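Local coordinates for protein tyrosyl-DNA phosphodiesterase 2 (Danio rerio, PDB 4F1H) that belongs to the endonuclease/exonuclease/phosphatase family, with a DNase I-like fold, and holds DNA and a magnesium ion in this structure, at residues L155-V160 and F205-L210; N192-V197 and C234-S239. All blocks are in the same frame, centred on the assembly; numbering follows the deposited sequence.

Contact 1: L155-V160 and F205-L210; sequences LRDAEV and FDRIFL. With nucleotides of chain A.
L155 lies against R207 and F209 where the turn leading into helix 157-161 meets strand 202-211. This is the tightly packed part. L155 CB sits over one face of the R207 guanidinium, 3.9 Å from R207 CZ. At its far end L155 CD1 reaches the edge of the F209 ring, and L131 of helix 124-140 packs on the same leucine. The R207 chain runs extended from CG to NE, which carries its guanidinium across to the start of the helix. There R207 NH2 forms a salt bridge with D157 OD1, 3.1 Å away. The bond is bent, with an angle of 139° at the hydrogen, and the two flat groups are turned 66° apart. R207 NE is held by the carbonyl of R204, so the guanidinium is gripped from both strand and helix. Toward the looser side, R207 NH1 passes 3.7 Å from V160 CG2 and donates to a water, which makes a weak bond to D157 OD1. R156, at the N-cap position, gives its backbone N to E159 OE1 at 3.1 Å. Its side chain, bent at chi2, turns to the DNA. F205 CE1 lies over the centre of one guanidinium face, 3.5 Å from R156 CZ; the ring is inclined 53° to that plane. At the group's edge, R156 NE donates to OP1 of DC3 of chain A at 3.0 Å, and R156 NH2 bonds OP1 of both DG2 and DC3 of chain A. An arginine with an inclined aromatic ring over one face thus forms part of the DNA-binding surface of this DNase I-like fold, with the F205 side chain about 8 Å from the bound magnesium ion.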
loop_
_atom_site.group_PDB
_atom_site.type_symbol
_atom_site.label_atom_id
_atom_site.label_comp_id
_atom_site.label_asym_id
_atom_site.label_seq_id
_atom_site.Cartn_x
_atom_site.Cartn_y
_atom_site.Cartn_z
ATOM N N LEU B 155 4.003 -9.599 -1.593
ATOM C CA LEU B 155 3.595 -8.180 -1.547
ATOM C C LEU B 155 4.728 -7.213 -1.804
ATOM O O LEU B 155 5.900 -7.433 -1.454
ATOM C CB LEU B 155 2.988 -7.836 -0.174
ATOM C CG LEU B 155 1.549 -8.358 -0.054
ATOM C CD1 LEU B 155 1.092 -8.287 1.426
ATOM C CD2 LEU B 155 0.531 -7.699 -1.028
ATOM N N ARG B 156 4.337 -6.106 -2.416
ATOM C CA ARG B 156 5.193 -4.912 -2.480
ATOM C C ARG B 156 4.570 -3.903 -1.502
ATOM O O ARG B 156 3.342 -3.928 -1.308
ATOM C CB ARG B 156 5.102 -4.373 -3.901
ATOM C CG ARG B 156 5.978 -5.085 -4.897
ATOM C CD ARG B 156 5.516 -6.500 -5.228
ATOM N NE ARG B 156 6.437 -7.080 -6.196
ATOM C CZ ARG B 156 6.369 -8.309 -6.690
ATOM N NH1 ARG B 156 5.421 -9.200 -6.300
ATOM N NH2 ARG B 156 7.282 -8.647 -7.592
ATOM N N ASP B 157 5.382 -3.045 -0.869
ATOM C CA ASP B 157 4.860 -2.091 0.129
ATOM C C ASP B 157 3.671 -1.292 -0.375
ATOM O O ASP B 157 2.715 -1.039 0.384
ATOM C CB ASP B 157 5.910 -1.067 0.575
ATOM C CG ASP B 157 7.049 -1.679 1.338
ATOM O OD1 ASP B 157 6.974 -2.868 1.723
ATOM O OD2 ASP B 157 8.034 -0.947 1.562
ATOM N N ALA B 158 3.742 -0.837 -1.628
ATOM C CA ALA B 158 2.624 -0.045 -2.122
ATOM C C ALA B 158 1.312 -0.814 -2.248
ATOM O O ALA B 158 0.223 -0.236 -2.162
ATOM C CB ALA B 158 2.989 0.592 -3.422
ATOM N N GLU B 159 1.395 -2.128 -2.444
ATOM C CA GLU B 159 0.166 -2.905 -2.581
ATOM C C GLU B 159 -0.634 -2.900 -1.294
ATOM O O GLU B 159 -1.873 -2.913 -1.322
ATOM C CB GLU B 159 0.488 -4.338 -3.028
ATOM C CG GLU B 159 1.034 -4.360 -4.432
ATOM C CD GLU B 159 1.573 -5.707 -4.918
ATOM O OE1 GLU B 159 1.750 -6.657 -4.110
ATOM O OE2 GLU B 159 1.848 -5.808 -6.142
ATOM N N VAL B 160 0.074 -2.877 -0.159
ATOM C CA VAL B 160 -0.569 -2.772 1.133
ATOM C C VAL B 160 -1.161 -1.358 1.330
ATOM O O VAL B 160 -2.326 -1.222 1.714
ATOM C CB VAL B 160 0.421 -3.098 2.260
ATOM C CG1 VAL B 160 -0.270 -3.010 3.594
ATOM C CG2 VAL B 160 0.962 -4.520 2.025
ATOM N N PHE B 205 8.810 -10.473 0.564
ATOM C CA PHE B 205 7.589 -11.204 0.166
ATOM C C PHE B 205 6.971 -11.936 1.355
ATOM O O PHE B 205 5.749 -12.114 1.419
ATOM C CB PHE B 205 7.941 -12.243 -0.927
ATOM C CG PHE B 205 8.189 -11.646 -2.301
ATOM C CD1 PHE B 205 7.678 -10.384 -2.653
ATOM C CD2 PHE B 205 8.914 -12.372 -3.243
ATOM C CE1 PHE B 205 7.918 -9.868 -3.956
ATOM C CE2 PHE B 205 9.153 -11.861 -4.508
ATOM C CZ PHE B 205 8.631 -10.603 -4.862
ATOM N N ASP B 206 7.822 -12.375 2.287
ATOM C CA ASP B 206 7.357 -13.183 3.391
ATOM C C ASP B 206 7.100 -12.262 4.550
ATOM O O ASP B 206 8.000 -11.509 4.964
ATOM C CB ASP B 206 8.445 -14.209 3.683
ATOM C CG ASP B 206 8.679 -15.093 2.465
ATOM O OD1 ASP B 206 7.852 -16.028 2.244
ATOM O OD2 ASP B 206 9.601 -14.820 1.658
ATOM N N ARG B 207 5.864 -12.299 5.058
ATOM C CA ARG B 207 5.422 -11.357 6.081
ATOM C C ARG B 207 4.554 -12.030 7.108
ATOM O O ARG B 207 3.908 -13.043 6.817
ATOM C CB ARG B 207 4.634 -10.170 5.475
ATOM C CG ARG B 207 5.366 -9.450 4.321
ATOM C CD ARG B 207 4.626 -8.176 3.884
ATOM N NE ARG B 207 5.429 -7.547 2.842
ATOM C CZ ARG B 207 5.340 -6.273 2.449
ATOM N NH1 ARG B 207 4.439 -5.447 2.983
ATOM N NH2 ARG B 207 6.173 -5.831 1.504
ATOM N N ILE B 208 4.552 -11.467 8.314
ATOM C CA ILE B 208 3.731 -11.963 9.428
ATOM C C ILE B 208 2.842 -10.829 9.898
ATOM O O ILE B 208 3.347 -9.708 10.175
ATOM C CB ILE B 208 4.608 -12.366 10.626
ATOM C CG1 ILE B 208 5.674 -13.372 10.177
ATOM C CG2 ILE B 208 3.766 -12.900 11.770
ATOM C CD1 ILE B 208 6.758 -13.605 11.251
ATOM N N PHE B 209 1.539 -11.106 10.006
ATOM C CA PHE B 209 0.540 -10.134 10.528
ATOM C C PHE B 209 0.044 -10.646 11.870
ATOM O O PHE B 209 -0.212 -11.847 12.033
ATOM C CB PHE B 209 -0.628 -9.957 9.538
ATOM C CG PHE B 209 -0.207 -9.443 8.170
ATOM C CD1 PHE B 209 0.837 -8.524 8.032
ATOM C CD2 PHE B 209 -0.842 -9.920 7.024
ATOM C CE1 PHE B 209 1.226 -8.070 6.766
ATOM C CE2 PHE B 209 -0.477 -9.461 5.758
ATOM C CZ PHE B 209 0.578 -8.549 5.631
ATOM N N LEU B 210 -0.073 -9.745 12.843
ATOM C CA LEU B 210 -0.419 -10.111 14.214
ATOM C C LEU B 210 -1.587 -9.279 14.701
ATOM O O LEU B 210 -1.614 -8.067 14.495
ATOM C CB LEU B 210 0.804 -9.903 15.125
ATOM C CG LEU B 210 0.538 -9.997 16.631
ATOM C CD1 LEU B 210 0.183 -11.459 17.027
ATOM C CD2 LEU B 210 1.754 -9.504 17.439
ATOM P P DG A 2 8.423 -11.765 -9.661
ATOM O OP1 DG A 2 7.808 -11.257 -8.404
ATOM O OP2 DG A 2 7.650 -11.739 -10.959
ATOM O "O5'" DG A 2 9.745 -10.940 -10.023
ATOM C "C5'" DG A 2 10.765 -10.881 -9.032
ATOM C "C4'" DG A 2 11.458 -9.546 -9.211
ATOM O "O4'" DG A 2 12.305 -9.620 -10.397
ATOM C "C3'" DG A 2 10.568 -8.324 -9.378
ATOM O "O3'" DG A 2 11.119 -7.372 -8.461
ATOM C "C2'" DG A 2 10.805 -7.898 -10.830
ATOM C "C1'" DG A 2 12.240 -8.367 -11.042
ATOM N N9 DG A 2 12.616 -8.628 -12.426
ATOM C C8 DG A 2 12.043 -9.532 -13.327
ATOM N N7 DG A 2 12.650 -9.528 -14.511
ATOM C C5 DG A 2 13.671 -8.554 -14.354
ATOM C C6 DG A 2 14.652 -8.076 -15.271
ATOM O O6 DG A 2 14.828 -8.448 -16.431
ATOM N N1 DG A 2 15.488 -7.101 -14.725
ATOM C C2 DG A 2 15.390 -6.652 -13.420
ATOM N N2 DG A 2 16.261 -5.705 -13.027
ATOM N N3 DG A 2 14.460 -7.066 -12.561
ATOM C C4 DG A 2 13.662 -8.028 -13.085
ATOM P P DC A 3 10.311 -6.044 -8.038
ATOM O OP1 DC A 3 8.944 -6.417 -7.652
ATOM O OP2 DC A 3 10.528 -4.992 -9.092
ATOM O "O5'" DC A 3 11.120 -5.593 -6.747
ATOM C "C5'" DC A 3 12.563 -5.524 -6.880
ATOM C "C4'" DC A 3 13.091 -5.042 -5.555
ATOM O "O4'" DC A 3 14.567 -5.085 -5.545
ATOM C "C3'" DC A 3 12.665 -3.631 -5.172
ATOM O "O3'" DC A 3 12.223 -3.706 -3.817
ATOM C "C2'" DC A 3 13.962 -2.820 -5.361
ATOM C "C1'" DC A 3 15.021 -3.854 -4.987
ATOM N N1 DC A 3 16.347 -3.673 -5.630
ATOM C C2 DC A 3 17.482 -3.705 -4.805
ATOM O O2 DC A 3 17.346 -3.835 -3.577
ATOM N N3 DC A 3 18.704 -3.564 -5.396
ATOM C C4 DC A 3 18.782 -3.409 -6.727
ATOM N N4 DC A 3 20.010 -3.273 -7.255
ATOM C C5 DC A 3 17.627 -3.382 -7.580
ATOM C C6 DC A 3 16.430 -3.527 -6.988
HETATM O O HOH W 1 4.103 -2.426 3.666
#

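Contact 2: N192-V197 and C234-S239; sequences NSNKTV and CGRYTS. With nucleotides of chain A.
N194 and R236 stack, with their amide and guanidinium planes only 17° apart. N194 CG lies over one face of the guanidinium, displaced toward its rim. R236 bends at chi3, and this brings the guanidinium back over the asparagine. R236 NH1 then donates to the N194 backbone O at 2.9 Å, close to the guanidinium plane but tilted from the carbonyl plane. The same NH1 forms a salt bridge with D15. The N194 amide spans the Y237 backbone with both of its ends. N194 OD1 accepts from Y237 N at 2.9 Å, in the carbonyl plane and on a lone pair. N194 ND2 donates to Y237 O at 2.9 Å, approaching from above the Y237 carbonyl plane, away from a lone pair. N192 makes an Asx turn: its OD1 accepts from N194 N at 2.9 Å. In this way two loops of the DNase I-like fold, one before strand 202-211 and one before strand 243-249, are joined mainly by amide groups. N192 ND2 reaches S239 O at 2.8 Å, nearly straight at 160°. The Y237 ring is turned about 45° from both asparagine amides. N194 OD1 and S193 OG lie near the plane of that ring, at its edge, with S193 OG 3.5 Å from Y237 CE2. W242 meets the ring edge-to-face. The next residue after N194, K195, bends at chi3 and chi4, and its NZ donates to O4' of DT1 of chain A at 2.8 Å.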
loop_
_atom_site.group_PDB
_atom_site.type_symbol
_atom_site.label_atom_id
_atom_site.label_comp_id
_atom_site.label_asym_id
_atom_site.label_seq_id
_atom_site.Cartn_x
_atom_site.Cartn_y
_atom_site.Cartn_z
ATOM N N ASN B 192 21.089 -14.904 -2.610
ATOM C CA ASN B 192 20.642 -16.290 -2.830
ATOM C C ASN B 192 20.823 -16.684 -4.315
ATOM O O ASN B 192 20.245 -16.048 -5.212
ATOM C CB ASN B 192 19.152 -16.432 -2.407
ATOM C CG ASN B 192 18.683 -17.888 -2.371
ATOM O OD1 ASN B 192 18.844 -18.644 -3.342
ATOM N ND2 ASN B 192 18.090 -18.293 -1.259
ATOM N N SER B 193 21.594 -17.738 -4.563
ATOM C CA SER B 193 21.966 -18.118 -5.933
ATOM C C SER B 193 21.180 -19.318 -6.465
ATOM O O SER B 193 21.524 -19.894 -7.522
ATOM C CB SER B 193 23.471 -18.408 -5.988
ATOM O OG SER B 193 23.805 -19.385 -4.998
ATOM N N ASN B 194 20.122 -19.717 -5.764
ATOM C CA ASN B 194 19.394 -20.904 -6.217
ATOM C C ASN B 194 18.712 -20.640 -7.542
ATOM O O ASN B 194 18.644 -21.521 -8.397
ATOM C CB ASN B 194 18.322 -21.323 -5.224
ATOM C CG ASN B 194 18.858 -22.240 -4.172
ATOM O OD1 ASN B 194 20.084 -22.285 -3.927
ATOM N ND2 ASN B 194 17.948 -22.997 -3.541
ATOM N N LYS B 195 18.181 -19.436 -7.688
ATOM C CA LYS B 195 17.570 -19.031 -8.960
ATOM C C LYS B 195 18.642 -18.358 -9.809
ATOM O O LYS B 195 19.325 -17.432 -9.357
ATOM C CB LYS B 195 16.376 -18.092 -8.715
ATOM C CG LYS B 195 15.044 -18.652 -9.196
ATOM C CD LYS B 195 13.841 -17.982 -8.515
ATOM C CE LYS B 195 12.821 -17.455 -9.550
ATOM N NZ LYS B 195 11.369 -17.829 -9.305
ATOM N N THR B 196 18.834 -18.839 -11.030
ATOM C CA THR B 196 19.849 -18.230 -11.880
ATOM C C THR B 196 19.192 -17.130 -12.699
ATOM O O THR B 196 18.393 -17.418 -13.614
ATOM C CB THR B 196 20.540 -19.258 -12.782
ATOM O OG1 THR B 196 19.712 -19.552 -13.913
ATOM C CG2 THR B 196 20.777 -20.529 -12.007
ATOM N N VAL B 197 19.490 -15.882 -12.321
ATOM C CA VAL B 197 18.984 -14.670 -12.994
ATOM C C VAL B 197 20.115 -13.656 -13.110
ATOM O O VAL B 197 21.034 -13.658 -12.280
ATOM C CB VAL B 197 17.784 -13.992 -12.248
ATOM C CG1 VAL B 197 16.593 -14.933 -12.128
ATOM C CG2 VAL B 197 18.204 -13.470 -10.865
ATOM N N CYS B 234 24.960 -29.997 -0.484
ATOM C CA CYS B 234 24.778 -30.112 -1.930
ATOM C C CYS B 234 25.154 -28.851 -2.709
ATOM O O CYS B 234 25.145 -28.864 -3.945
ATOM C CB CYS B 234 23.342 -30.521 -2.260
ATOM S SG CYS B 234 22.104 -29.232 -1.864
ATOM N N GLY B 235 25.469 -27.767 -2.000
ATOM C CA GLY B 235 25.942 -26.549 -2.641
ATOM C C GLY B 235 24.816 -25.603 -3.055
ATOM O O GLY B 235 25.048 -24.595 -3.724
ATOM N N ARG B 236 23.586 -25.938 -2.652
ATOM C CA ARG B 236 22.460 -25.017 -2.830
ATOM C C ARG B 236 21.855 -24.635 -1.482
ATOM O O ARG B 236 22.064 -25.323 -0.479
ATOM C CB ARG B 236 21.395 -25.668 -3.700
ATOM C CG ARG B 236 21.970 -26.175 -5.034
ATOM C CD ARG B 236 20.864 -26.588 -5.982
ATOM N NE ARG B 236 20.221 -25.445 -6.629
ATOM C CZ ARG B 236 18.901 -25.307 -6.709
ATOM N NH1 ARG B 236 18.366 -24.248 -7.327
ATOM N NH2 ARG B 236 18.104 -26.229 -6.161
ATOM N N TYR B 237 21.081 -23.548 -1.486
ATOM C CA TYR B 237 20.294 -23.145 -0.313
ATOM C C TYR B 237 19.041 -23.994 -0.192
ATOM O O TYR B 237 18.564 -24.597 -1.164
ATOM C CB TYR B 237 19.903 -21.652 -0.422
ATOM C CG TYR B 237 21.124 -20.754 -0.429
ATOM C CD1 TYR B 237 21.785 -20.449 0.763
ATOM C CD2 TYR B 237 21.654 -20.274 -1.611
ATOM C CE1 TYR B 237 22.932 -19.667 0.763
ATOM C CE2 TYR B 237 22.816 -19.480 -1.610
ATOM C CZ TYR B 237 23.431 -19.189 -0.426
ATOM O OH TYR B 237 24.582 -18.404 -0.410
ATOM N N THR B 238 18.474 -24.010 1.009
ATOM C CA THR B 238 17.272 -24.791 1.246
ATOM C C THR B 238 16.148 -24.339 0.282
ATOM O O THR B 238 15.388 -25.180 -0.260
ATOM C CB THR B 238 16.819 -24.581 2.716
ATOM O OG1 THR B 238 17.819 -25.133 3.595
ATOM C CG2 THR B 238 15.497 -25.271 2.988
ATOM N N SER B 239 16.084 -23.026 0.047
ATOM C CA SER B 239 15.078 -22.444 -0.852
ATOM C C SER B 239 15.578 -21.181 -1.512
ATOM O O SER B 239 16.603 -20.655 -1.096
ATOM C CB SER B 239 13.882 -22.072 0.019
ATOM O OG SER B 239 12.847 -21.541 -0.754
ATOM O OP3 DT A 1 5.759 -17.004 -5.367
ATOM P P DT A 1 7.198 -16.646 -5.161
ATOM O OP1 DT A 1 8.071 -17.722 -4.717
ATOM O OP2 DT A 1 7.368 -15.575 -4.117
ATOM O "O5'" DT A 1 7.679 -15.994 -6.523
ATOM C "C5'" DT A 1 9.095 -15.833 -6.716
ATOM C "C4'" DT A 1 9.272 -15.250 -8.103
ATOM O "O4'" DT A 1 9.038 -16.340 -9.036
ATOM C "C3'" DT A 1 8.310 -14.117 -8.480
ATOM O "O3'" DT A 1 8.976 -13.234 -9.403
ATOM C "C2'" DT A 1 7.177 -14.845 -9.198
ATOM C "C1'" DT A 1 7.958 -15.947 -9.912
ATOM N N1 DT A 1 7.131 -17.134 -10.278
ATOM C C2 DT A 1 6.996 -17.438 -11.619
ATOM O O2 DT A 1 7.512 -16.765 -12.525
ATOM N N3 DT A 1 6.215 -18.537 -11.866
ATOM C C4 DT A 1 5.579 -19.363 -10.944
ATOM O O4 DT A 1 4.902 -20.347 -11.298
ATOM C C5 DT A 1 5.778 -18.971 -9.559
ATOM C C7 DT A 1 5.118 -19.740 -8.454
ATOM C C6 DT A 1 6.533 -17.898 -9.280
HETATM O O HOH W 2 25.216 -17.192 -2.767
#

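How the contacts relate
From the N terminus, the chain first builds strands 4-10 and 37-43 of one sheet and then strands 80-88 to 145-150 of the other. It then enters 155-160, the first half of contact 1. The loop at 192-197 follows, opening contact 2. Strand 202-211 brings 205-210 back to close contact 1, and 234-239 closes contact 2 just before strand 243-249. The segments alternate, so the two closures cross. Contact 1 ties helix 157-161 to the sheet that holds strand 202-211. Contact 2 joins a loop leading into that sheet to a loop leading into the sheet that holds strand 243-249. Their centres are 23 Å apart and they do not touch, but both reach the DNA of chain A.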